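Local coordinates for protein ribonuclease VapC5 (Mycobacterium tuberculosis, PDB 3DBO) that probably acts as the toxin of a type II toxin-antitoxin pair, a magnesium-dependent PIN-domain ribonuclease whose limited activity is seen in the complex with its antitoxin VapB5, at residues A49-T54 and L116-V121; E85-D90 and R125-I130; D26-I31 and T131-F136; V60-A65 and Q73-L78. All blocks are in the same frame, centred on the assembly; numbering follows the deposited sequence. Where two conformers were deposited one is given.

Contact 1: A49-T54 and L116-V121; sequences ATTVVT and LWIAAV. With NA (sodium ion), chain C.
I118 lays the branch CG1-CD1 over V53, its CG1 coming within 3.6 Å of V53 CB. The same branch, set anti to the carbonyl carbon by chi1 of -67°, leads away from its own helix into the corner where strand 47-51 turns into helix 52-64. V53 answers with both methyls: CG1 lies against the end of the I118 branch, and CG2 turns to the CB of W117 at 3.9 Å. The W117 side chain meets V53 with its root, while the indole swings off to stack on W97. On the strand side, T51 and V121 slide past each other in opposite directions, CG2 of T51 meeting CG1 of V121 at 3.6 Å. This is the strand-to-helix corner of the PIN fold, packed against helix 113-124, which carries D115, a predicted magnesium ligand.

T51 sits at the N-cap of helix 52-64, where its OG1 takes a weak bond from V53 N (3.2 Å, 134° at the hydrogen). With chi1 of 74°, OG1 stands between the backbone N and the carbonyl carbon while CG2 is left for V121. The same OG1 binds the sodium ion at 2.7 Å, and T54 OG1, one helical turn on, holds that ion at 2.6 Å; L25 O supplies a third ligand. T54 OG1 is also hydrogen-bonded to T27 OG1. From helix 113-124, I118 brings CG1, CG2 and CD1 up to the metal, CG1 at 3.5 Å.

Contact 2: E85-D90 and R125-I130; sequences ETLPVD and RALPVI. With NA (sodium ion), chain D.
The backbones of 85-90 and 125-130 keep well apart, the nearest CA atoms, those of L87 and R125, being 9.6 Å from each other, and side chains bridge the gap. Segment 85-90 runs out of the short strand 86-87 towards helix 91-107. Segment 125-130 leaves helix 113-124 through a Schellman motif, with A126 at positive phi as its C-prime residue, and leads into strand 129-131.

R125 does most of the reaching. Its chain is extended from CG to NE and passes over L87, whose CD1 touches R125 CD at 3.8 Å. The other methyl, L87 CD2, lies over one face of the guanidinium, 3.7 Å above the plane and offset toward the rim. At the far end, R125 NH2 forms a long salt bridge of 3.5 Å with OD2 of D90, the carboxylate and guanidinium planes only 14° apart. D90 keeps OD1 for another task, capping A93 N at the start of helix 91-107. A water in the guanidinium plane takes the R125 NE proton at 2.7 Å and donates to P88 O at 2.7 Å, tying the arginine to the backbone opposite. L127 adds a looser apolar contact, CD1 to L87 CD1 at 4.5 Å, and its carbonyl O binds a sodium ion at 2.7 Å together with a water and S144 O.

The bridge lies at the surface of the PIN domain: beneath it L87 packs on V24 of strand 22-25 and V121 of helix 113-124, L127 rests on A22 and V24, and aromatic side chains of the chain of another protein reach both leucines.

Contact 3: D26-I31 and T131-F136; sequences DTSVFI and TQDDDF
D26 meets the other segment from CB onward: CB lies 4.0 Å from CE2 and CZ of F136, and CG is near the side chain of T131. The carboxylate then divides its work. D26 OD2 accepts from T131 OG1 at 2.7 Å, the hydroxyl approaching from above the carboxylate plane, and also comes up at the edge of the F136 ring, 3.4 Å from CE2. D26 OD1 stays with its own segment, taking the S28 hydroxyl on its syn lone pair and V29 N at 3.3 Å, an Asx motif. Two bonds on one oxygen and a third on its twin fix the rotation of the group.

S28, in donating to D26, turns OG to receive Q132 N at 2.9 Å. A longer, weak bond comes from D133 N, which is held as well by T131 OG1 in an ST turn. Q132 stretches across to the other loop, CG anti to the backbone N (chi1 -174°), and splits its NE2 between two carbonyls, S28 O at 2.7 Å and I31 O at 2.9 Å, both in its amide plane. At S28 O the amide and I31 N arrive from opposite faces.

The two loops follow the neighbouring strands 22-25 and 129-131 at their C-terminal ends, where the acidic site of PIN-domain nucleases lies; D26 is a predicted magnesium ligand, and D115, another, touches F136.

Contact 4: V60-A65 and Q73-L78; sequences VGVLAA and QRLATL. With NA (sodium ion), chain F.
Helices 60-64 and 73-78 run nearly antiparallel, their axes 8.5 Å apart at closest and 164° between directions, with V62 and R74 nearest through CA. They form a helical hairpin of the PIN domain, closed by the short link between helices 52-64 and 68-79. V62 carries the apolar contact: its CG2 rests on the backbone of the other helix, 3.5 Å from R74 O, and reaches on to L78 CB at 4.0 Å. V62 CG1, anti to the backbone N at chi1 of 172°, faces L75, whose CD1 lies 4.2 Å away.

R74 passes close by G61, its CD 3.1 Å from G61 O. The arginine runs extended from CG to NE towards the C-terminal end of helix 52-64, where NH1 also approaches A65 CA. NE and NH1 form salt bridges with an acidic side chain of the chain of another protein, so this arginine joins the hairpin to that partner as well. Beyond it, the helix end holds a sodium ion through V62 O and A65 O, the latter also bonded to R71. Back at G61, R74 NH1 donates to the carbonyl O at 3.0 Å, almost straight at 171°, with that oxygen in the guanidinium plane.

Contacts 1, 2 and 3 touch one another about the parallel sheet. Contacts 1 and 2 have centres about 6 Å apart and join through a backbone bond from strand 47-51 to segment 85-90, T50 O to L87 N at 2.8 Å. Contact 3, its centre about 11 Å from that of contact 1, meets it where T54 CG2 and F30 CE2 are 3.8 Å apart, and contact 2 through D26 N and I130 O. The predicted magnesium ligand D26 belongs to contact 3, and its side chain is about 4 Å from that of I118 in contact 1. Contact 4 lies farther out, about 16 Å centre to centre from contact 3, touching it where F30 O meets T77 CG2.

Contact 1: A49-T54 and L116-V121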
# COMPACT_ATOMS: atom_id res chain seq x y z
N ALA B 49 -3.59 -8.82 2.19
CA ALA B 49 -2.46 -9.01 1.27
C ALA B 49 -1.84 -7.63 1.02
O ALA B 49 -2.37 -6.61 1.45
CB ALA B 49 -2.93 -9.64 -0.05
N THR B 50 -0.70 -7.58 0.33
CA THR B 50 -0.24 -6.29 -0.16
C THR B 50 0.06 -6.45 -1.67
O THR B 50 -0.37 -7.45 -2.29
CB THR B 50 0.95 -5.75 0.67
OG1 THR B 50 1.22 -4.39 0.30
CG2 THR B 50 2.22 -6.64 0.53
N THR B 51 0.76 -5.48 -2.25
CA THR B 51 1.07 -5.60 -3.67
C THR B 51 2.57 -5.49 -3.88
O THR B 51 3.33 -5.13 -2.98
CB THR B 51 0.37 -4.49 -4.53
OG1 THR B 51 1.05 -3.25 -4.32
CG2 THR B 51 -1.15 -4.33 -4.19
N VAL B 52 2.98 -5.75 -5.12
CA VAL B 52 4.38 -5.63 -5.51
C VAL B 52 4.88 -4.20 -5.42
O VAL B 52 6.09 -3.99 -5.27
CB VAL B 52 4.59 -6.17 -6.97
CG1 VAL B 52 4.48 -7.70 -6.96
CG2 VAL B 52 3.58 -5.55 -7.96
N VAL B 53 3.97 -3.23 -5.51
CA VAL B 53 4.37 -1.82 -5.42
C VAL B 53 4.93 -1.56 -4.01
O VAL B 53 5.94 -0.87 -3.85
CB VAL B 53 3.19 -0.87 -5.73
CG1 VAL B 53 3.58 0.57 -5.52
CG2 VAL B 53 2.70 -1.13 -7.21
N THR B 54 4.23 -2.08 -3.00
CA THR B 54 4.69 -1.92 -1.61
C THR B 54 5.97 -2.70 -1.37
O THR B 54 6.87 -2.20 -0.70
CB THR B 54 3.60 -2.31 -0.60
OG1 THR B 54 2.53 -1.36 -0.70
CG2 THR B 54 4.15 -2.32 0.86
N LEU B 116 -1.76 4.81 -7.63
CA LEU B 116 -2.77 4.40 -8.64
C LEU B 116 -2.62 2.94 -9.05
O LEU B 116 -3.62 2.23 -9.21
CB LEU B 116 -2.74 5.33 -9.87
CG LEU B 116 -3.93 5.17 -10.83
CD1 LEU B 116 -5.31 5.43 -10.14
CD2 LEU B 116 -3.70 6.13 -12.02
N TRP B 117 -1.37 2.48 -9.20
CA TRP B 117 -1.10 1.05 -9.42
C TRP B 117 -1.64 0.17 -8.28
O TRP B 117 -2.24 -0.85 -8.51
CB TRP B 117 0.41 0.80 -9.66
CG TRP B 117 0.89 1.24 -11.04
CD1 TRP B 117 1.78 2.23 -11.34
CD2 TRP B 117 0.50 0.64 -12.28
NE1 TRP B 117 1.97 2.29 -12.73
CE2 TRP B 117 1.18 1.33 -13.32
CE3 TRP B 117 -0.38 -0.40 -12.62
CZ2 TRP B 117 1.01 1.01 -14.68
CZ3 TRP B 117 -0.55 -0.72 -13.99
CH2 TRP B 117 0.16 -0.02 -14.99
N ILE B 118 -1.42 0.59 -7.04
CA ILE B 118 -1.98 -0.12 -5.90
C ILE B 118 -3.51 -0.21 -5.98
O ILE B 118 -4.08 -1.31 -5.87
CB ILE B 118 -1.53 0.49 -4.57
CG1 ILE B 118 -0.01 0.26 -4.39
CG2 ILE B 118 -2.27 -0.18 -3.38
CD1 ILE B 118 0.60 1.13 -3.26
N ALA B 119 -4.16 0.94 -6.20
CA ALA B 119 -5.61 1.01 -6.31
C ALA B 119 -6.11 0.17 -7.49
O ALA B 119 -7.12 -0.52 -7.38
CB ALA B 119 -6.05 2.45 -6.48
N ALA B 120 -5.36 0.18 -8.61
CA ALA B 120 -5.73 -0.63 -9.77
C ALA B 120 -5.70 -2.13 -9.46
O ALA B 120 -6.61 -2.87 -9.82
CB ALA B 120 -4.82 -0.29 -11.00
N VAL B 121 -4.65 -2.57 -8.77
CA VAL B 121 -4.55 -3.96 -8.37
C VAL B 121 -5.73 -4.36 -7.46
O VAL B 121 -6.43 -5.37 -7.71
CB VAL B 121 -3.18 -4.23 -7.66
CG1 VAL B 121 -3.16 -5.60 -6.92
CG2 VAL B 121 -2.02 -4.15 -8.70
NA NA C . 0.41 -2.23 -1.92

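Contact 2: E85-D90 and R125-I130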
# COMPACT_ATOMS: atom_id res chain seq x y z
N GLU B 85 0.91 -12.64 0.93
CA GLU B 85 0.60 -12.54 -0.49
C GLU B 85 0.98 -11.14 -0.99
O GLU B 85 0.56 -10.12 -0.41
CB GLU B 85 -0.91 -12.79 -0.71
CG GLU B 85 -1.39 -12.70 -2.16
CD GLU B 85 -0.81 -13.79 -3.04
OE1 GLU B 85 -0.83 -14.97 -2.63
OE2 GLU B 85 -0.34 -13.45 -4.16
N THR B 86 1.81 -11.10 -2.03
CA THR B 86 2.14 -9.87 -2.73
C THR B 86 1.52 -9.93 -4.14
O THR B 86 2.01 -10.65 -5.03
CB THR B 86 3.66 -9.62 -2.81
OG1 THR B 86 4.29 -10.77 -3.39
CG2 THR B 86 4.26 -9.37 -1.40
N LEU B 87 0.46 -9.17 -4.34
CA LEU B 87 -0.36 -9.28 -5.55
C LEU B 87 0.37 -8.57 -6.68
O LEU B 87 0.89 -7.48 -6.49
CB LEU B 87 -1.72 -8.61 -5.33
CG LEU B 87 -2.61 -9.23 -4.23
CD1 LEU B 87 -3.81 -8.34 -4.00
CD2 LEU B 87 -3.02 -10.65 -4.64
N PRO B 88 0.45 -9.21 -7.86
CA PRO B 88 1.19 -8.58 -8.97
C PRO B 88 0.38 -7.53 -9.72
O PRO B 88 -0.83 -7.46 -9.59
CB PRO B 88 1.46 -9.76 -9.89
CG PRO B 88 0.22 -10.63 -9.72
CD PRO B 88 -0.12 -10.52 -8.25
N VAL B 89 1.06 -6.72 -10.54
CA VAL B 89 0.35 -5.95 -11.54
C VAL B 89 0.21 -6.90 -12.75
O VAL B 89 1.20 -7.17 -13.45
CB VAL B 89 1.09 -4.64 -11.96
CG1 VAL B 89 0.26 -3.90 -12.98
CG2 VAL B 89 1.36 -3.71 -10.75
N ASP B 90 -0.99 -7.42 -12.96
CA ASP B 90 -1.27 -8.32 -14.09
C ASP B 90 -2.13 -7.60 -15.12
O ASP B 90 -2.31 -6.40 -15.02
CB ASP B 90 -1.94 -9.62 -13.62
CG ASP B 90 -3.22 -9.38 -12.81
OD1 ASP B 90 -3.76 -8.24 -12.74
OD2 ASP B 90 -3.67 -10.38 -12.20
N ARG B 125 -9.37 -6.76 -8.38
CA ARG B 125 -9.68 -7.96 -7.60
C ARG B 125 -10.92 -7.78 -6.72
O ARG B 125 -11.23 -8.66 -5.92
CB ARG B 125 -8.48 -8.36 -6.77
CG ARG B 125 -7.33 -8.81 -7.65
CD ARG B 125 -6.16 -9.31 -6.88
NE ARG B 125 -5.14 -9.80 -7.81
CZ ARG B 125 -4.87 -11.08 -8.03
NH1 ARG B 125 -5.51 -12.04 -7.38
NH2 ARG B 125 -3.92 -11.39 -8.91
N ALA B 126 -11.60 -6.65 -6.89
CA ALA B 126 -12.77 -6.27 -6.10
C ALA B 126 -12.45 -6.35 -4.60
O ALA B 126 -13.20 -6.93 -3.79
CB ALA B 126 -13.97 -7.14 -6.47
N LEU B 127 -11.30 -5.78 -4.24
CA LEU B 127 -10.87 -5.67 -2.85
C LEU B 127 -10.62 -4.22 -2.49
O LEU B 127 -10.22 -3.41 -3.34
CB LEU B 127 -9.58 -6.46 -2.60
CG LEU B 127 -9.59 -7.97 -2.84
CD1 LEU B 127 -8.18 -8.46 -2.94
CD2 LEU B 127 -10.38 -8.72 -1.77
N PRO B 128 -10.87 -3.86 -1.21
CA PRO B 128 -10.60 -2.52 -0.77
C PRO B 128 -9.11 -2.26 -0.55
O PRO B 128 -8.37 -3.19 -0.21
CB PRO B 128 -11.35 -2.44 0.57
CG PRO B 128 -11.35 -3.80 1.08
CD PRO B 128 -11.41 -4.71 -0.13
N VAL B 129 -8.70 -1.01 -0.71
CA VAL B 129 -7.38 -0.56 -0.32
C VAL B 129 -7.41 -0.10 1.15
O VAL B 129 -8.26 0.72 1.53
CB VAL B 129 -6.90 0.64 -1.18
CG1 VAL B 129 -5.55 1.15 -0.66
CG2 VAL B 129 -6.79 0.26 -2.68
N ILE B 130 -6.49 -0.63 1.95
CA ILE B 130 -6.35 -0.25 3.36
C ILE B 130 -5.19 0.72 3.42
O ILE B 130 -4.06 0.37 3.05
CB ILE B 130 -6.12 -1.50 4.26
CG1 ILE B 130 -7.04 -2.65 3.84
CG2 ILE B 130 -6.31 -1.18 5.74
CD1 ILE B 130 -8.52 -2.31 3.82
NA NA D . -10.94 -1.03 -4.33
O HOH W 1 -3.22 -8.55 -9.16
O HOH W 2 -9.03 0.57 -5.46

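Contact 3: D26-I31 and T131-F136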
# COMPACT_ATOMS: atom_id res chain seq x y z
N ASP B 26 -1.65 -0.81 1.55
CA ASP B 26 -0.75 0.05 0.79
C ASP B 26 0.55 0.20 1.58
O ASP B 26 0.70 -0.45 2.63
CB ASP B 26 -1.40 1.40 0.50
CG ASP B 26 -1.34 2.36 1.68
OD1 ASP B 26 -1.23 1.90 2.83
OD2 ASP B 26 -1.36 3.59 1.45
N THR B 27 1.47 1.05 1.14
CA THR B 27 2.74 1.19 1.85
C THR B 27 2.62 1.92 3.20
O THR B 27 3.32 1.57 4.15
CB THR B 27 3.79 1.87 0.94
OG1 THR B 27 3.83 1.16 -0.31
CG2 THR B 27 5.16 1.82 1.58
N SER B 28 1.73 2.91 3.27
CA SER B 28 1.58 3.74 4.46
C SER B 28 1.22 2.98 5.75
O SER B 28 1.64 3.38 6.84
CB SER B 28 0.57 4.88 4.19
OG SER B 28 -0.75 4.37 4.16
N VAL B 29 0.49 1.87 5.63
CA VAL B 29 0.15 1.05 6.81
C VAL B 29 1.42 0.47 7.47
O VAL B 29 1.45 0.24 8.69
CB VAL B 29 -0.88 -0.09 6.52
CG1 VAL B 29 -2.20 0.49 6.01
CG2 VAL B 29 -0.32 -1.12 5.54
N PHE B 30 2.47 0.23 6.67
CA PHE B 30 3.73 -0.34 7.19
C PHE B 30 4.61 0.71 7.89
O PHE B 30 5.55 0.35 8.61
CB PHE B 30 4.53 -1.03 6.05
CG PHE B 30 3.89 -2.26 5.54
CD1 PHE B 30 4.19 -3.50 6.10
CD2 PHE B 30 2.96 -2.20 4.49
CE1 PHE B 30 3.58 -4.65 5.64
CE2 PHE B 30 2.35 -3.34 4.03
CZ PHE B 30 2.65 -4.58 4.58
N ILE B 31 4.29 1.98 7.70
CA ILE B 31 5.08 3.08 8.25
C ILE B 31 4.47 3.64 9.55
O ILE B 31 3.25 3.75 9.66
CB ILE B 31 5.28 4.19 7.20
CG1 ILE B 31 5.79 3.59 5.88
CG2 ILE B 31 6.26 5.26 7.71
CD1 ILE B 31 5.88 4.59 4.72
N THR B 131 -5.46 1.95 3.87
CA THR B 131 -4.45 3.00 3.87
C THR B 131 -4.44 3.81 5.17
O THR B 131 -5.48 4.04 5.78
CB THR B 131 -4.53 3.93 2.60
OG1 THR B 131 -3.42 4.84 2.56
CG2 THR B 131 -5.82 4.75 2.55
N GLN B 132 -3.25 4.24 5.56
CA GLN B 132 -3.12 5.11 6.71
C GLN B 132 -3.07 6.57 6.26
O GLN B 132 -3.31 7.46 7.07
CB GLN B 132 -1.87 4.73 7.54
CG GLN B 132 -1.76 5.50 8.82
CD GLN B 132 -0.51 5.22 9.62
OE1 GLN B 132 -0.46 5.58 10.79
NE2 GLN B 132 0.50 4.57 9.02
N ASP B 133 -2.77 6.81 4.98
CA ASP B 133 -2.52 8.16 4.48
C ASP B 133 -3.69 8.66 3.62
O ASP B 133 -4.68 7.96 3.49
CB ASP B 133 -1.18 8.24 3.73
CG ASP B 133 0.03 8.15 4.66
OD1 ASP B 133 -0.14 7.89 5.87
OD2 ASP B 133 1.17 8.34 4.17
N ASP B 134 -3.56 9.85 3.02
CA ASP B 134 -4.72 10.52 2.39
C ASP B 134 -4.76 10.56 0.86
O ASP B 134 -5.52 11.35 0.29
CB ASP B 134 -4.91 11.94 2.97
CG ASP B 134 -3.79 12.92 2.58
OD1 ASP B 134 -2.80 12.53 1.89
OD2 ASP B 134 -3.91 14.11 2.97
N ASP B 135 -3.98 9.71 0.20
CA ASP B 135 -3.80 9.83 -1.25
C ASP B 135 -4.92 9.24 -2.10
O ASP B 135 -5.13 9.66 -3.24
CB ASP B 135 -2.47 9.19 -1.68
CG ASP B 135 -2.06 9.59 -3.11
OD1 ASP B 135 -2.46 10.68 -3.60
OD2 ASP B 135 -1.32 8.82 -3.75
N PHE B 136 -5.61 8.26 -1.57
CA PHE B 136 -6.54 7.49 -2.39
C PHE B 136 -7.90 8.16 -2.44
O PHE B 136 -8.78 7.76 -3.20
CB PHE B 136 -6.65 6.08 -1.84
CG PHE B 136 -5.40 5.27 -2.00
CD1 PHE B 136 -5.21 4.51 -3.15
CD2 PHE B 136 -4.41 5.28 -1.03
CE1 PHE B 136 -4.06 3.76 -3.31
CE2 PHE B 136 -3.25 4.53 -1.19
CZ PHE B 136 -3.08 3.76 -2.33

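Contact 4: V60-A65 and Q73-L78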
# COMPACT_ATOMS: atom_id res chain seq x y z
N VAL B 60 13.16 -0.11 -1.49
CA VAL B 60 13.88 1.13 -1.71
C VAL B 60 14.15 1.83 -0.37
O VAL B 60 15.23 2.41 -0.16
CB VAL B 60 13.03 2.15 -2.52
CG1 VAL B 60 13.64 3.56 -2.43
CG2 VAL B 60 12.89 1.72 -3.94
N GLY B 61 13.19 1.74 0.56
CA GLY B 61 13.39 2.24 1.93
C GLY B 61 14.66 1.69 2.59
O GLY B 61 15.44 2.45 3.20
N VAL B 62 14.86 0.38 2.49
CA VAL B 62 16.05 -0.28 3.06
C VAL B 62 17.30 0.29 2.41
O VAL B 62 18.26 0.65 3.09
CB VAL B 62 16.00 -1.83 2.91
CG1 VAL B 62 17.32 -2.48 3.33
CG2 VAL B 62 14.83 -2.43 3.71
N LEU B 63 17.28 0.39 1.08
CA LEU B 63 18.46 0.84 0.34
C LEU B 63 18.78 2.33 0.51
O LEU B 63 19.94 2.74 0.37
CB LEU B 63 18.29 0.47 -1.14
CG LEU B 63 18.13 -1.03 -1.44
CD1 LEU B 63 17.97 -1.19 -2.94
CD2 LEU B 63 19.34 -1.83 -0.91
N ALA B 64 17.77 3.12 0.82
CA ALA B 64 17.94 4.58 1.01
C ALA B 64 18.32 4.98 2.43
O ALA B 64 18.75 6.12 2.66
CB ALA B 64 16.67 5.31 0.61
N ALA B 65 18.14 4.07 3.38
CA ALA B 65 18.32 4.40 4.81
C ALA B 65 19.70 4.99 5.04
O ALA B 65 20.70 4.44 4.56
CB ALA B 65 18.06 3.17 5.70
N GLN B 73 15.60 -0.97 11.12
CA GLN B 73 14.14 -0.85 11.28
C GLN B 73 13.42 -1.15 9.95
O GLN B 73 12.43 -1.88 9.91
CB GLN B 73 13.74 0.52 11.82
CG GLN B 73 12.29 0.59 12.29
CD GLN B 73 11.90 -0.60 13.14
OE1 GLN B 73 12.43 -0.79 14.24
NE2 GLN B 73 10.98 -1.43 12.63
N ARG B 74 13.92 -0.54 8.88
CA ARG B 74 13.27 -0.65 7.57
C ARG B 74 13.43 -2.06 7.04
O ARG B 74 12.54 -2.59 6.36
CB ARG B 74 13.85 0.38 6.61
CG ARG B 74 13.37 1.82 6.91
CD ARG B 74 13.88 2.79 5.90
NE ARG B 74 13.59 4.17 6.27
CZ ARG B 74 13.97 5.23 5.58
NH1 ARG B 74 14.67 5.08 4.46
NH2 ARG B 74 13.66 6.45 6.01
N LEU B 75 14.55 -2.69 7.36
CA LEU B 75 14.76 -4.07 6.97
C LEU B 75 13.74 -5.00 7.66
O LEU B 75 13.16 -5.87 7.01
CB LEU B 75 16.22 -4.50 7.21
CG LEU B 75 16.55 -5.91 6.69
CD1 LEU B 75 16.27 -6.08 5.18
CD2 LEU B 75 17.99 -6.26 7.05
N ALA B 76 13.50 -4.80 8.96
CA ALA B 76 12.37 -5.48 9.64
C ALA B 76 11.00 -5.24 8.95
O ALA B 76 10.19 -6.14 8.83
CB ALA B 76 12.30 -5.05 11.14
N THR B 77 10.76 -4.01 8.50
CA THR B 77 9.49 -3.71 7.80
C THR B 77 9.40 -4.55 6.51
O THR B 77 8.37 -5.17 6.22
CB THR B 77 9.39 -2.20 7.48
OG1 THR B 77 9.74 -1.44 8.65
CG2 THR B 77 7.96 -1.84 7.05
N LEU B 78 10.48 -4.56 5.73
CA LEU B 78 10.54 -5.35 4.50
C LEU B 78 10.29 -6.84 4.78
O LEU B 78 9.54 -7.51 4.06
CB LEU B 78 11.88 -5.15 3.76
CG LEU B 78 12.08 -5.98 2.48
CD1 LEU B 78 11.02 -5.63 1.43
CD2 LEU B 78 13.48 -5.82 1.91
NA NA F . 20.71 1.95 3.44